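Local coordinates for 450aa long hypothetical fmu protein (Pyrococcus horikoshii, PDB 2YXL) that binds the S-adenosylmethionine analogue sinefungin and probably methylates cytosines in RNA at the 5-position of the base, at residues A[24-29]-A[89-94]; A[37-42]-A[51-56]. All coordinates share one frame; numbering follows the deposited sequence.

Both contacts belong to the helical N-terminal part of the chain, away from the sinefungin pocket, with centres about 12 Å apart. Contact 1 (24-29 with 89-94) ties the turn after helix 12-24 to helix 84-99 through one charged pair and a water; it is partly buried and polar. Contact 2 (37-42 with 51-56) joins helix 32-41 to helix 47-75 through a phenylalanine and is buried and largely apolar, with one hydroxyl at the ring edge. Helix 47-75 borders both: it supplies one side of contact 2 and, through D68, a second partner for the arginine of contact 1. The two also touch directly, L24 CD1 lying 3.7 Å from E37 CG.

Contact 1 of 2, residues A[24-29]-A[89-94]; sequences LGEIIK and ALRVAV
R91 swings CG opposite its own carbonyl carbon (chi1 -76°) and then runs extended to NE, a reach that carries its guanidinium from helix 84-99 to E26, whose own chain is extended beyond CG. The two side chains cross at about a right angle, with carboxylate and guanidinium planes 72° apart. With the planes so turned, their salt bridge is a single link, R91 NH1 to E26 OE2 at 3.1 Å, and the hydrogen bond within it is weak and bent (126°). A water joins the pair: it donates to E26 OE2 at 2.7 Å and weakly accepts from R91 NH2 at 3.4 Å. Within the same turn, K29 curls back so that its NZ gives a 2.8 Å bond to G25 O; E351 takes the same ammonium in a salt bridge. Long, flexible ionic side chains suit this place, because the nearest CA atoms, of E26 and R91, are 12.1 Å apart. E26 OE1 also pairs with R87, one helical turn before R91, and R91 NH2 with D68 of helix 47-75. Acid and base thus alternate along D68, R91, E26 and R87, an arrangement that would be expected to favour the charged form of each.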
# COMPACT_ATOMS: atom_id res chain seq x y z
N LEU A 24 -0.25 16.12 3.52
CA LEU A 24 -1.39 15.25 3.83
C LEU A 24 -1.01 13.77 3.80
O LEU A 24 -1.63 12.96 4.49
CB LEU A 24 -2.57 15.52 2.90
CG LEU A 24 -3.33 16.85 3.04
CD1 LEU A 24 -4.42 16.91 1.98
CD2 LEU A 24 -3.91 17.07 4.43
N GLY A 25 0.01 13.44 3.02
CA GLY A 25 0.51 12.07 2.91
C GLY A 25 1.07 11.54 4.21
O GLY A 25 1.23 10.33 4.38
N GLU A 26 1.36 12.45 5.13
CA GLU A 26 1.91 12.11 6.43
C GLU A 26 0.82 11.64 7.37
O GLU A 26 1.07 10.83 8.27
CB GLU A 26 2.63 13.32 7.01
CG GLU A 26 3.85 12.98 7.84
CD GLU A 26 4.70 14.20 8.15
OE1 GLU A 26 4.15 15.23 8.59
OE2 GLU A 26 5.93 14.12 7.95
N ILE A 27 -0.40 12.13 7.17
CA ILE A 27 -1.53 11.82 8.06
C ILE A 27 -2.64 10.99 7.42
O ILE A 27 -3.46 10.40 8.13
CB ILE A 27 -2.14 13.10 8.71
CG1 ILE A 27 -2.59 14.11 7.64
CG2 ILE A 27 -1.14 13.73 9.69
CD1 ILE A 27 -3.37 15.31 8.18
N ILE A 28 -2.68 10.93 6.09
CA ILE A 28 -3.66 10.11 5.39
C ILE A 28 -2.97 8.93 4.69
O ILE A 28 -2.12 9.13 3.82
CB ILE A 28 -4.52 10.94 4.40
CG1 ILE A 28 -5.31 12.02 5.15
CG2 ILE A 28 -5.46 10.03 3.60
CD1 ILE A 28 -5.93 13.08 4.26
N LYS A 29 -3.34 7.72 5.10
CA LYS A 29 -2.78 6.50 4.54
C LYS A 29 -3.88 5.62 3.96
O LYS A 29 -4.95 5.50 4.55
CB LYS A 29 -1.98 5.73 5.61
CG LYS A 29 -0.75 6.45 6.17
CD LYS A 29 0.30 6.74 5.10
CE LYS A 29 1.57 7.32 5.72
NZ LYS A 29 2.51 7.88 4.71
N ALA A 89 7.26 21.39 2.68
CA ALA A 89 7.83 22.33 1.73
C ALA A 89 9.32 22.09 1.52
O ALA A 89 9.81 22.10 0.39
CB ALA A 89 7.57 23.77 2.16
N LEU A 90 10.04 21.85 2.62
CA LEU A 90 11.47 21.57 2.56
C LEU A 90 11.76 20.29 1.76
O LEU A 90 12.69 20.26 0.96
CB LEU A 90 12.08 21.51 3.96
CG LEU A 90 12.22 22.81 4.76
CD1 LEU A 90 12.71 22.54 6.16
CD2 LEU A 90 13.15 23.81 4.06
N ARG A 91 10.94 19.26 1.97
CA ARG A 91 11.08 18.01 1.23
C ARG A 91 10.87 18.21 -0.28
O ARG A 91 11.64 17.69 -1.10
CB ARG A 91 10.10 16.95 1.77
CG ARG A 91 10.53 16.33 3.09
CD ARG A 91 9.42 15.51 3.72
NE ARG A 91 9.94 14.72 4.84
CZ ARG A 91 9.20 13.97 5.66
NH1 ARG A 91 7.88 13.89 5.51
NH2 ARG A 91 9.78 13.29 6.63
N VAL A 92 9.84 18.97 -0.62
CA VAL A 92 9.53 19.30 -2.00
C VAL A 92 10.68 20.06 -2.66
O VAL A 92 11.11 19.73 -3.78
CB VAL A 92 8.20 20.10 -2.09
CG1 VAL A 92 8.03 20.76 -3.45
CG2 VAL A 92 7.01 19.19 -1.77
N ALA A 93 11.20 21.07 -1.96
CA ALA A 93 12.27 21.92 -2.48
C ALA A 93 13.59 21.17 -2.66
O ALA A 93 14.26 21.34 -3.68
CB ALA A 93 12.46 23.15 -1.60
N VAL A 94 13.95 20.36 -1.67
CA VAL A 94 15.19 19.57 -1.73
C VAL A 94 15.14 18.55 -2.87
O VAL A 94 16.12 18.38 -3.60
CB VAL A 94 15.50 18.88 -0.37
CG1 VAL A 94 16.59 17.81 -0.51
CG2 VAL A 94 15.91 19.92 0.68
O HOH W 1 6.99 11.68 7.86

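Contact 2 of 2, residues A[37-42]-A[51-56]; sequences EAFKKH and RVLTMI
F39 of helix 32-41 points the far end of its ring at L53 and T54 of helix 47-75, so the contact is helix-to-helix packing across a short connection in the all-helical N-terminal region, a part of the chain separate from the Rossmann-like methyltransferase fold. Along the first segment, E37 and A38 come first, on the side of helix 32-41 that meets helix 12-24: E37 packs on L24 and A38 on E20. A38, buried there, brings only a methyl to that interface. F39 follows, and carries the whole contact from this side. Its CG stands opposite the carbonyl carbon (chi1 -77°), which sends the ring across to the other helix, and a long aromatic side chain suits the 9.1 Å between the CA atoms of F39 and L53. The far end of the ring does the touching: CZ meets L53 CB at 3.6 Å, the leucine contributing the base of its side chain, and the two chains cross obliquely. I10 also touches L53. K40 and K41 are exposed, as suits charged lysines. H42, the first residue to leave helical geometry, folds its ring back so that ND1 makes a weak bond of 3.4 Å to A38 O, while F117 meets the same ring at a steep angle. The hydroxyl of T54, which is hydrogen-bonded to N50 O and K35 NZ, gives the aromatic ring a polar neighbour: OG1 lies at the edge of the F39 ring, near its plane, 3.6 Å from CE2.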
# COMPACT_ATOMS: atom_id res chain seq x y z
N GLU A 37 -6.73 14.00 -3.00
CA GLU A 37 -7.36 15.11 -2.28
C GLU A 37 -6.70 16.45 -2.61
O GLU A 37 -7.40 17.42 -2.92
CB GLU A 37 -7.34 14.84 -0.76
CG GLU A 37 -7.53 16.06 0.14
CD GLU A 37 -8.98 16.37 0.48
OE1 GLU A 37 -9.23 16.76 1.64
OE2 GLU A 37 -9.86 16.22 -0.40
N ALA A 38 -5.37 16.49 -2.55
CA ALA A 38 -4.61 17.72 -2.78
C ALA A 38 -4.71 18.22 -4.21
O ALA A 38 -4.79 19.43 -4.46
CB ALA A 38 -3.15 17.53 -2.39
N PHE A 39 -4.70 17.28 -5.16
CA PHE A 39 -4.75 17.60 -6.58
C PHE A 39 -6.11 18.17 -7.00
O PHE A 39 -6.17 19.09 -7.81
CB PHE A 39 -4.38 16.36 -7.41
CG PHE A 39 -2.89 16.07 -7.45
CD1 PHE A 39 -2.03 16.55 -6.46
CD2 PHE A 39 -2.36 15.29 -8.47
CE1 PHE A 39 -0.67 16.28 -6.50
CE2 PHE A 39 -0.99 15.01 -8.52
CZ PHE A 39 -0.15 15.50 -7.53
N LYS A 40 -7.18 17.63 -6.43
CA LYS A 40 -8.54 18.11 -6.69
C LYS A 40 -8.80 19.45 -5.99
O LYS A 40 -9.58 20.27 -6.47
CB LYS A 40 -9.59 17.09 -6.25
CG LYS A 40 -9.47 15.72 -6.91
CD LYS A 40 -9.94 15.72 -8.36
CE LYS A 40 -9.29 14.58 -9.14
NZ LYS A 40 -9.40 13.27 -8.44
N LYS A 41 -8.14 19.64 -4.84
CA LYS A 41 -8.24 20.88 -4.07
C LYS A 41 -7.61 22.04 -4.84
O LYS A 41 -8.15 23.14 -4.86
CB LYS A 41 -7.55 20.70 -2.72
CG LYS A 41 -8.02 21.64 -1.62
CD LYS A 41 -7.02 21.66 -0.47
CE LYS A 41 -7.60 22.26 0.80
NZ LYS A 41 -8.33 21.25 1.61
N HIS A 42 -6.47 21.77 -5.47
CA HIS A 42 -5.70 22.80 -6.17
C HIS A 42 -5.91 22.82 -7.69
O HIS A 42 -5.17 23.49 -8.41
CB HIS A 42 -4.21 22.68 -5.83
CG HIS A 42 -3.86 23.22 -4.48
ND1 HIS A 42 -3.69 22.42 -3.38
CD2 HIS A 42 -3.68 24.50 -4.05
CE1 HIS A 42 -3.40 23.17 -2.33
NE2 HIS A 42 -3.39 24.43 -2.71
N ARG A 51 0.80 14.12 -14.21
CA ARG A 51 1.89 13.15 -14.37
C ARG A 51 3.17 13.61 -13.69
O ARG A 51 3.75 12.88 -12.87
CB ARG A 51 2.13 12.88 -15.86
CG ARG A 51 3.11 11.76 -16.16
CD ARG A 51 3.19 11.46 -17.65
NE ARG A 51 1.96 10.86 -18.17
CZ ARG A 51 1.12 11.47 -19.02
NH1 ARG A 51 1.37 12.69 -19.46
NH2 ARG A 51 0.03 10.84 -19.43
N VAL A 52 3.61 14.83 -14.01
CA VAL A 52 4.84 15.41 -13.46
C VAL A 52 4.80 15.49 -11.92
O VAL A 52 5.76 15.10 -11.25
CB VAL A 52 5.12 16.81 -14.09
CG1 VAL A 52 6.09 17.62 -13.26
CG2 VAL A 52 5.64 16.65 -15.51
N LEU A 53 3.69 15.98 -11.37
CA LEU A 53 3.54 16.12 -9.93
C LEU A 53 3.42 14.77 -9.23
O LEU A 53 3.90 14.62 -8.10
CB LEU A 53 2.35 17.01 -9.59
CG LEU A 53 2.38 18.48 -10.02
CD1 LEU A 53 1.18 19.21 -9.45
CD2 LEU A 53 3.67 19.19 -9.61
N THR A 54 2.79 13.80 -9.89
CA THR A 54 2.69 12.42 -9.39
C THR A 54 4.07 11.77 -9.33
O THR A 54 4.42 11.12 -8.34
CB THR A 54 1.73 11.57 -10.25
OG1 THR A 54 0.40 12.11 -10.15
CG2 THR A 54 1.70 10.11 -9.80
N MET A 55 4.86 11.97 -10.38
CA MET A 55 6.24 11.49 -10.44
C MET A 55 7.07 12.07 -9.28
O MET A 55 7.81 11.34 -8.62
CB MET A 55 6.85 11.81 -11.81
CG MET A 55 8.31 11.38 -11.99
SD MET A 55 9.50 12.56 -11.31
CE MET A 55 9.39 13.91 -12.50
N ILE A 56 6.95 13.38 -9.06
CA ILE A 56 7.65 14.05 -7.96
C ILE A 56 7.19 13.52 -6.60
O ILE A 56 8.00 13.26 -5.71
CB ILE A 56 7.51 15.60 -8.05
CG1 ILE A 56 8.24 16.13 -9.30
CG2 ILE A 56 8.06 16.28 -6.78
CD1 ILE A 56 8.01 17.60 -9.58